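3-dehydroshikimate dehydratase (Pseudomonas putida, PDB 5HMQ) converts 3-dehydroshikimate to protocatechuate and water with the help of a divalent metal cation, on the route by which quinate and shikimate are degraded. Local coordinates at residues A308-L320 against T591-I603. Residues are numbered along the deposited sequence; the frame is centred on the assembly and turned at random.
Sequences AVGARLGNWLKRL and TEPFEERFFFEII. With MG (magnesium ion), chain L.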
ATOM      1  N   ALA C 308     -16.948 -26.628 -10.683  1.00 55.40           N
ATOM      2  CA  ALA C 308     -17.785 -26.722  -9.490  1.00 52.40           C
ATOM      3  C   ALA C 308     -18.391 -25.371  -9.138  1.00 55.27           C
ATOM      4  O   ALA C 308     -19.615 -25.234  -9.033  1.00 58.31           O
ATOM      5  CB  ALA C 308     -16.970 -27.276  -8.317  1.00 49.32           C
ATOM      6  N   VAL C 309     -17.545 -24.355  -8.943  1.00 54.84           N
ATOM      7  CA  VAL C 309     -18.055 -23.033  -8.593  1.00 54.50           C
ATOM      8  C   VAL C 309     -18.791 -22.410  -9.772  1.00 54.16           C
ATOM      9  O   VAL C 309     -19.762 -21.667  -9.582  1.00 53.60           O
ATOM     10  CB  VAL C 309     -16.911 -22.127  -8.099  1.00 54.18           C
ATOM     11  CG1 VAL C 309     -17.466 -20.843  -7.504  1.00 56.69           C
ATOM     12  CG2 VAL C 309     -16.054 -22.860  -7.078  1.00 56.56           C
ATOM     13  N   GLY C 310     -18.364 -22.710 -11.002  1.00 52.38           N
ATOM     14  CA  GLY C 310     -19.039 -22.153 -12.162  1.00 53.09           C
ATOM     15  C   GLY C 310     -20.466 -22.646 -12.293  1.00 54.55           C
ATOM     16  O   GLY C 310     -21.364 -21.889 -12.669  1.00 55.15           O
ATOM     17  N   ALA C 311     -20.693 -23.924 -11.988  1.00 54.44           N
ATOM     18  CA  ALA C 311     -22.053 -24.445 -11.975  1.00 53.30           C
ATOM     19  C   ALA C 311     -22.857 -23.807 -10.852  1.00 54.98           C
ATOM     20  O   ALA C 311     -24.046 -23.510 -11.018  1.00 56.84           O
ATOM     21  CB  ALA C 311     -22.038 -25.966 -11.837  1.00 52.66           C
ATOM     22  N   ARG C 312     -22.220 -23.592  -9.698  1.00 52.95           N
ATOM     23  CA  ARG C 312     -22.900 -22.954  -8.578  1.00 51.88           C
ATOM     24  C   ARG C 312     -23.248 -21.506  -8.900  1.00 54.91           C
ATOM     25  O   ARG C 312     -24.333 -21.029  -8.550  1.00 57.11           O
ATOM     26  CB  ARG C 312     -22.014 -23.031  -7.334  1.00 55.36           C
ATOM     27  CG  ARG C 312     -22.732 -23.441  -6.065  1.00 57.69           C
ATOM     28  CD  ARG C 312     -21.741 -23.782  -4.961  1.00 58.16           C
ATOM     29  NE  ARG C 312     -20.750 -24.762  -5.399  1.00 61.16           N
ATOM     30  CZ  ARG C 312     -19.438 -24.547  -5.419  1.00 61.03           C
ATOM     31  NH1 ARG C 312     -18.943 -23.387  -5.011  1.00 60.82           N
ATOM     32  NH2 ARG C 312     -18.617 -25.501  -5.836  1.00 62.46           N
ATOM     33  N   LEU C 313     -22.342 -20.794  -9.574  1.00 51.61           N
ATOM     34  CA  LEU C 313     -22.639 -19.427  -9.988  1.00 51.86           C
ATOM     35  C   LEU C 313     -23.718 -19.401 -11.061  1.00 52.61           C
ATOM     36  O   LEU C 313     -24.579 -18.515 -11.063  1.00 54.55           O
ATOM     37  CB  LEU C 313     -21.368 -18.736 -10.484  1.00 46.63           C
ATOM     38  CG  LEU C 313     -21.510 -17.258 -10.854  1.00 47.69           C
ATOM     39  CD1 LEU C 313     -22.064 -16.462  -9.683  1.00 47.49           C
ATOM     40  CD2 LEU C 313     -20.172 -16.690 -11.305  1.00 47.53           C
ATOM     41  N   GLY C 314     -23.685 -20.369 -11.980  1.00 52.95           N
ATOM     42  CA  GLY C 314     -24.739 -20.466 -12.975  1.00 49.32           C
ATOM     43  C   GLY C 314     -26.105 -20.698 -12.361  1.00 53.67           C
ATOM     44  O   GLY C 314     -27.102 -20.154 -12.836  1.00 56.81           O
ATOM     45  N   ASN C 315     -26.165 -21.485 -11.284  1.00 52.28           N
ATOM     46  CA  ASN C 315     -27.434 -21.702 -10.595  1.00 55.50           C
ATOM     47  C   ASN C 315     -27.977 -20.393 -10.034  1.00 58.43           C
ATOM     48  O   ASN C 315     -29.167 -20.091 -10.172  1.00 59.60           O
ATOM     49  CB  ASN C 315     -27.264 -22.733  -9.474  1.00 53.81           C
ATOM     50  CG  ASN C 315     -27.041 -24.139  -9.993  1.00 54.78           C
ATOM     51  OD1 ASN C 315     -27.287 -24.428 -11.159  1.00 55.37           O
ATOM     52  ND2 ASN C 315     -26.590 -25.027  -9.117  1.00 58.18           N
ATOM     53  N   TRP C 316     -27.111 -19.610  -9.385  1.00 55.46           N
ATOM     54  CA  TRP C 316     -27.493 -18.286  -8.910  1.00 50.98           C
ATOM     55  C   TRP C 316     -28.092 -17.468 -10.044  1.00 50.58           C
ATOM     56  O   TRP C 316     -29.101 -16.783  -9.862  1.00 52.86           O
ATOM     57  CB  TRP C 316     -26.275 -17.579  -8.315  1.00 52.01           C
ATOM     58  CG  TRP C 316     -26.066 -17.866  -6.865  1.00 50.83           C
ATOM     59  CD1 TRP C 316     -25.833 -19.086  -6.296  1.00 50.71           C
ATOM     60  CD2 TRP C 316     -26.011 -16.910  -5.803  1.00 48.10           C
ATOM     61  NE1 TRP C 316     -25.667 -18.949  -4.940  1.00 49.72           N
ATOM     62  CE2 TRP C 316     -25.768 -17.623  -4.612  1.00 48.11           C
ATOM     63  CE3 TRP C 316     -26.156 -15.521  -5.740  1.00 50.29           C
ATOM     64  CZ2 TRP C 316     -25.663 -16.995  -3.374  1.00 50.59           C
ATOM     65  CZ3 TRP C 316     -26.053 -14.899  -4.510  1.00 53.98           C
ATOM     66  CH2 TRP C 316     -25.807 -15.635  -3.343  1.00 54.17           C
ATOM     67  N   LEU C 317     -27.483 -17.538 -11.225  1.00 49.34           N
ATOM     68  CA  LEU C 317     -27.959 -16.728 -12.328  1.00 52.38           C
ATOM     69  C   LEU C 317     -29.271 -17.239 -12.934  1.00 54.60           C
ATOM     70  O   LEU C 317     -30.131 -16.434 -13.305  1.00 53.92           O
ATOM     71  CB  LEU C 317     -26.858 -16.595 -13.384  1.00 50.02           C
ATOM     72  CG  LEU C 317     -25.577 -15.890 -12.905  1.00 50.85           C
ATOM     73  CD1 LEU C 317     -24.394 -16.127 -13.851  1.00 47.70           C
ATOM     74  CD2 LEU C 317     -25.774 -14.394 -12.667  1.00 49.96           C
ATOM     75  N   LYS C 318     -29.490 -18.533 -13.071  1.00 54.22           N
ATOM     76  CA  LYS C 318     -30.873 -18.926 -13.443  1.00 54.13           C
ATOM     77  C   LYS C 318     -31.909 -18.591 -12.355  1.00 53.64           C
ATOM     78  O   LYS C 318     -33.012 -18.140 -12.691  1.00 53.62           O
ATOM     79  CB  LYS C 318     -30.891 -20.348 -14.009  1.00 55.27           C
ATOM     80  CG  LYS C 318     -29.878 -21.265 -13.417  1.00 60.36           C
ATOM     81  CD  LYS C 318     -29.537 -22.525 -14.230  1.00 65.66           C
ATOM     82  CE  LYS C 318     -28.503 -23.417 -13.649  1.00 68.30           C
ATOM     83  NZ  LYS C 318     -29.070 -24.410 -12.793  1.00 70.09           N
ATOM     84  N   ARG C 319     -31.586 -18.768 -11.062  1.00 50.21           N
ATOM     85  CA  ARG C 319     -32.566 -18.317 -10.079  1.00 52.10           C
ATOM     86  C   ARG C 319     -32.830 -16.810 -10.190  1.00 53.59           C
ATOM     87  O   ARG C 319     -33.948 -16.354  -9.909  1.00 55.86           O
ATOM     88  CB  ARG C 319     -32.140 -18.689  -8.678  1.00 48.41           C
ATOM     89  CG  ARG C 319     -31.894 -20.165  -8.532  1.00 48.52           C
ATOM     90  CD  ARG C 319     -31.433 -20.528  -7.145  1.00 53.25           C
ATOM     91  NE  ARG C 319     -31.415 -21.972  -6.933  1.00 59.97           N
ATOM     92  CZ  ARG C 319     -30.306 -22.699  -6.849  1.00 61.21           C
ATOM     93  NH1 ARG C 319     -29.118 -22.114  -6.949  1.00 60.55           N
ATOM     94  NH2 ARG C 319     -30.381 -24.008  -6.648  1.00 61.76           N
ATOM     95  N   LEU C 320     -31.828 -16.025 -10.598  1.00 50.82           N
ATOM     96  CA  LEU C 320     -32.023 -14.602 -10.859  1.00 50.65           C
ATOM     97  C   LEU C 320     -32.652 -14.319 -12.220  1.00 48.99           C
ATOM     98  O   LEU C 320     -32.789 -13.148 -12.593  1.00 50.53           O
ATOM     99  CB  LEU C 320     -30.689 -13.856 -10.743  1.00 48.67           C
ATOM    100  CG  LEU C 320     -30.248 -13.560  -9.310  1.00 49.84           C
ATOM    101  CD1 LEU C 320     -28.751 -13.257  -9.258  1.00 47.59           C
ATOM    102  CD2 LEU C 320     -31.060 -12.388  -8.741  1.00 46.55           C
ATOM    103  N   THR C 591     -28.938  -9.342  -2.672  1.00 53.21           N
ATOM    104  CA  THR C 591     -28.719 -10.735  -2.324  1.00 51.03           C
ATOM    105  C   THR C 591     -27.592 -10.845  -1.302  1.00 51.25           C
ATOM    106  O   THR C 591     -26.829  -9.904  -1.076  1.00 52.61           O
ATOM    107  CB  THR C 591     -28.376 -11.565  -3.563  1.00 51.57           C
ATOM    108  OG1 THR C 591     -27.013 -11.324  -3.937  1.00 53.09           O
ATOM    109  CG2 THR C 591     -29.279 -11.196  -4.723  1.00 52.34           C
ATOM    110  N   GLU C 592     -27.484 -12.017  -0.687  1.00 52.38           N
ATOM    111  CA  GLU C 592     -26.309 -12.318   0.107  1.00 52.75           C
ATOM    112  C   GLU C 592     -25.096 -12.424  -0.813  1.00 55.16           C
ATOM    113  O   GLU C 592     -25.241 -12.630  -2.020  1.00 57.41           O
ATOM    114  CB  GLU C 592     -26.501 -13.620   0.881  1.00 49.97           C
ATOM    115  CG  GLU C 592     -27.572 -13.560   1.954  1.00 53.16           C
ATOM    116  CD  GLU C 592     -27.763 -14.891   2.654  1.00 57.59           C
ATOM    117  OE1 GLU C 592     -27.485 -15.937   2.031  1.00 59.99           O
ATOM    118  OE2 GLU C 592     -28.198 -14.893   3.826  1.00 60.56           O
ATOM    119  N   PRO C 593     -23.889 -12.266  -0.272  1.00 54.78           N
ATOM    120  CA  PRO C 593     -22.694 -12.422  -1.108  1.00 53.36           C
ATOM    121  C   PRO C 593     -22.586 -13.838  -1.654  1.00 52.10           C
ATOM    122  O   PRO C 593     -22.865 -14.815  -0.956  1.00 52.47           O
ATOM    123  CB  PRO C 593     -21.543 -12.099  -0.147  1.00 52.62           C
ATOM    124  CG  PRO C 593     -22.162 -11.265   0.919  1.00 51.13           C
ATOM    125  CD  PRO C 593     -23.555 -11.788   1.081  1.00 54.20           C
ATOM    126  N   PHE C 594     -22.188 -13.941  -2.920  1.00 50.05           N
ATOM    127  CA  PHE C 594     -21.903 -15.237  -3.524  1.00 51.92           C
ATOM    128  C   PHE C 594     -20.559 -15.729  -3.004  1.00 54.53           C
ATOM    129  O   PHE C 594     -19.505 -15.235  -3.421  1.00 52.83           O
ATOM    130  CB  PHE C 594     -21.900 -15.143  -5.048  1.00 52.61           C
ATOM    131  CG  PHE C 594     -21.431 -16.401  -5.730  1.00 53.46           C
ATOM    132  CD1 PHE C 594     -22.288 -17.476  -5.898  1.00 54.53           C
ATOM    133  CD2 PHE C 594     -20.132 -16.506  -6.205  1.00 50.28           C
ATOM    134  CE1 PHE C 594     -21.858 -18.633  -6.523  1.00 54.26           C
ATOM    135  CE2 PHE C 594     -19.698 -17.657  -6.832  1.00 50.51           C
ATOM    136  CZ  PHE C 594     -20.561 -18.722  -6.990  1.00 52.88           C
ATOM    137  N   GLU C 595     -20.601 -16.709  -2.101  1.00 57.96           N
ATOM    138  CA  GLU C 595     -19.411 -17.322  -1.516  1.00 55.00           C
ATOM    139  C   GLU C 595     -18.415 -16.270  -1.031  1.00 55.32           C
ATOM    140  O   GLU C 595     -17.229 -16.291  -1.367  1.00 56.05           O
ATOM    141  CB  GLU C 595     -18.765 -18.292  -2.505  1.00 55.57           C
ATOM    142  CG  GLU C 595     -19.692 -19.435  -2.887  1.00 56.37           C
ATOM    143  CD  GLU C 595     -19.004 -20.515  -3.687  1.00 58.92           C
ATOM    144  OE1 GLU C 595     -17.758 -20.493  -3.780  1.00 60.50           O
ATOM    145  OE2 GLU C 595     -19.714 -21.389  -4.227  1.00 60.10           O
ATOM    146  N   GLU C 596     -18.928 -15.328  -0.236  1.00 57.27           N
ATOM    147  CA  GLU C 596     -18.131 -14.349   0.502  1.00 56.89           C
ATOM    148  C   GLU C 596     -17.365 -13.395  -0.414  1.00 58.01           C
ATOM    149  O   GLU C 596     -16.310 -12.879  -0.039  1.00 56.10           O
ATOM    150  CB  GLU C 596     -17.169 -15.042   1.476  1.00 59.39           C
ATOM    151  CG  GLU C 596     -17.822 -16.101   2.360  1.00 62.84           C
ATOM    152  CD  GLU C 596     -18.666 -15.514   3.486  1.00 70.35           C
ATOM    153  OE1 GLU C 596     -18.856 -14.282   3.520  1.00 73.16           O
ATOM    154  OE2 GLU C 596     -19.136 -16.293   4.338  1.00 73.06           O
ATOM    155  N   ARG C 597     -17.889 -13.135  -1.612  1.00 55.88           N
ATOM    156  CA  ARG C 597     -17.295 -12.138  -2.495  1.00 51.80           C
ATOM    157  C   ARG C 597     -18.336 -11.110  -2.911  1.00 50.54           C
ATOM    158  O   ARG C 597     -18.835 -10.341  -2.082  1.00 51.79           O
ATOM    159  CB  ARG C 597     -16.692 -12.792  -3.740  1.00 50.40           C
ATOM    160  CG  ARG C 597     -16.189 -14.194  -3.520  1.00 52.12           C
ATOM    161  CD  ARG C 597     -14.695 -14.290  -3.717  1.00 56.00           C
ATOM    162  NE  ARG C 597     -14.211 -15.624  -3.378  1.00 58.74           N
ATOM    163  CZ  ARG C 597     -12.931 -15.980  -3.376  1.00 57.15           C
ATOM    164  NH1 ARG C 597     -11.996 -15.098  -3.698  1.00 57.48           N
ATOM    165  NH2 ARG C 597     -12.587 -17.218  -3.051  1.00 58.15           N
ATOM    166  N   PHE C 598     -18.669 -11.097  -4.197  1.00 46.00           N
ATOM    167  CA  PHE C 598     -19.640 -10.155  -4.725  1.00 48.25           C
ATOM    168  C   PHE C 598     -21.063 -10.618  -4.439  1.00 49.61           C
ATOM    169  O   PHE C 598     -21.343 -11.815  -4.323  1.00 48.94           O
ATOM    170  CB  PHE C 598     -19.445  -9.987  -6.233  1.00 47.45           C
ATOM    171  CG  PHE C 598     -19.301 -11.289  -6.975  1.00 48.10           C
ATOM    172  CD1 PHE C 598     -20.416 -11.994  -7.399  1.00 49.26           C
ATOM    173  CD2 PHE C 598     -18.045 -11.806  -7.250  1.00 49.62           C
ATOM    174  CE1 PHE C 598     -20.282 -13.191  -8.081  1.00 51.12           C
ATOM    175  CE2 PHE C 598     -17.902 -13.002  -7.930  1.00 48.21           C
ATOM    176  CZ  PHE C 598     -19.023 -13.695  -8.346  1.00 51.60           C
ATOM    177  N   PHE C 599     -21.963  -9.649  -4.321  1.00 49.72           N
ATOM    178  CA  PHE C 599     -23.391  -9.902  -4.246  1.00 50.21           C
ATOM    179  C   PHE C 599     -24.072  -9.201  -5.413  1.00 50.01           C
ATOM    180  O   PHE C 599     -23.438  -8.487  -6.192  1.00 49.50           O
ATOM    181  CB  PHE C 599     -23.978  -9.437  -2.902  1.00 49.91           C
ATOM    182  CG  PHE C 599     -23.750  -7.980  -2.598  1.00 51.40           C
ATOM    183  CD1 PHE C 599     -22.582  -7.560  -1.980  1.00 52.28           C
ATOM    184  CD2 PHE C 599     -24.721  -7.036  -2.895  1.00 50.77           C
ATOM    185  CE1 PHE C 599     -22.374  -6.223  -1.688  1.00 51.31           C
ATOM    186  CE2 PHE C 599     -24.522  -5.698  -2.600  1.00 49.17           C
ATOM    187  CZ  PHE C 599     -23.347  -5.291  -1.998  1.00 52.22           C
ATOM    188  N   PHE C 600     -25.375  -9.422  -5.543  1.00 50.58           N
ATOM    189  CA  PHE C 600     -26.140  -8.841  -6.633  1.00 47.84           C
ATOM    190  C   PHE C 600     -27.191  -7.887  -6.087  1.00 48.63           C
ATOM    191  O   PHE C 600     -27.578  -7.952  -4.917  1.00 48.68           O
ATOM    192  CB  PHE C 600     -26.805  -9.925  -7.488  1.00 45.93           C
ATOM    193  CG  PHE C 600     -25.828 -10.799  -8.218  1.00 47.31           C
ATOM    194  CD1 PHE C 600     -25.364 -11.968  -7.644  1.00 48.26           C
ATOM    195  CD2 PHE C 600     -25.367 -10.446  -9.474  1.00 48.23           C
ATOM    196  CE1 PHE C 600     -24.463 -12.775  -8.313  1.00 48.40           C
ATOM    197  CE2 PHE C 600     -24.464 -11.249 -10.148  1.00 49.11           C
ATOM    198  CZ  PHE C 600     -24.011 -12.414  -9.566  1.00 47.97           C
ATOM    199  N   GLU C 601     -27.647  -6.991  -6.959  1.00 47.05           N
ATOM    200  CA  GLU C 601     -28.633  -5.983  -6.611  1.00 44.30           C
ATOM    201  C   GLU C 601     -29.627  -5.853  -7.753  1.00 47.13           C
ATOM    202  O   GLU C 601     -29.241  -5.863  -8.925  1.00 45.98           O
ATOM    203  CB  GLU C 601     -27.972  -4.626  -6.329  1.00 46.78           C
ATOM    204  CG  GLU C 601     -28.953  -3.500  -6.041  1.00 46.24           C
ATOM    205  CD  GLU C 601     -28.266  -2.163  -5.837  1.00 49.13           C
ATOM    206  OE1 GLU C 601     -27.063  -2.057  -6.159  1.00 52.29           O
ATOM    207  OE2 GLU C 601     -28.928  -1.216  -5.359  1.00 48.87           O
ATOM    208  N   ILE C 602     -30.908  -5.749  -7.403  1.00 46.57           N
ATOM    209  CA  ILE C 602     -31.984  -5.491  -8.353  1.00 44.33           C
ATOM    210  C   ILE C 602     -32.621  -4.163  -7.982  1.00 45.48           C
ATOM    211  O   ILE C 602     -33.003  -3.960  -6.824  1.00 47.16           O
ATOM    212  CB  ILE C 602     -33.032  -6.620  -8.349  1.00 45.36           C
ATOM    213  CG1 ILE C 602     -32.382  -7.956  -8.707  1.00 45.75           C
ATOM    214  CG2 ILE C 602     -34.186  -6.283  -9.282  1.00 45.81           C
ATOM    215  CD1 ILE C 602     -33.271  -9.156  -8.467  1.00 43.80           C
ATOM    216  N   ILE C 603     -32.728  -3.258  -8.956  1.00 45.56           N
ATOM    217  CA  ILE C 603     -33.211  -1.906  -8.709  1.00 46.04           C
ATOM    218  C   ILE C 603     -34.349  -1.575  -9.666  1.00 47.13           C
ATOM    219  O   ILE C 603     -34.477  -2.150 -10.748  1.00 49.67           O
ATOM    220  CB  ILE C 603     -32.096  -0.844  -8.839  1.00 45.83           C
ATOM    221  CG1 ILE C 603     -31.716  -0.644 -10.305  1.00 49.80           C
ATOM    222  CG2 ILE C 603     -30.878  -1.235  -8.030  1.00 47.83           C
ATOM    223  CD1 ILE C 603     -30.945   0.629 -10.563  1.00 49.33           C
TER
HETATM  224 MG    MG L 702     -25.547  -0.357  -5.897  1.00 45.35          MG
HETATM  225  O   HOH W   1     -27.160   0.933  -5.728  1.00 46.99           O
HETATM  226  O   HOH W   2     -23.957   1.377  -5.591  1.00 46.31           O
HETATM  227  O   HOH W   3     -25.536  -0.429  -3.827  1.00 50.99           O
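Thr591 and Glu592 meet the rim of the Trp316 indole: OG1 of Thr591 lies 3.7 Å from CZ3 of Trp316, near the ring plane, and the backbone O of Glu592 sits 3.3 Å from CH2 of the same indole. The Thr591 hydroxyl is engaged twice, donating to O of Glu592 and accepting a nearly straight bond (166°) from N of Phe600. Phe594 then turns its edge onto the indole face in a T-shaped pair, the planes at 83° and CD1 of Phe594 3.7 Å from CE2 of Trp316. With CG anti to the backbone N (chi1 172°), the ring reaches the helix, where CD1 of Leu313 stands 3.7 Å above its centroid in a CH-pi contact. The contact illustrates how paired VOC modules can pack: helix 308-319, of the first, lies against the turn leading into strand 599-603, of the second. Within the turn, Glu595 approaches Arg312 in a salt bridge modelled too short to be trusted. Phe600 follows, one face under CD1 of Leu320 (4.2 Å to the centroid) and its CZ near CD2 of Leu317. Glu601, pointing away from the helix, binds magnesium through OE1 (2.3 Å to the metal) alongside His445 and His523. Ile602 turns back, CD1 touching CD2 of Leu320.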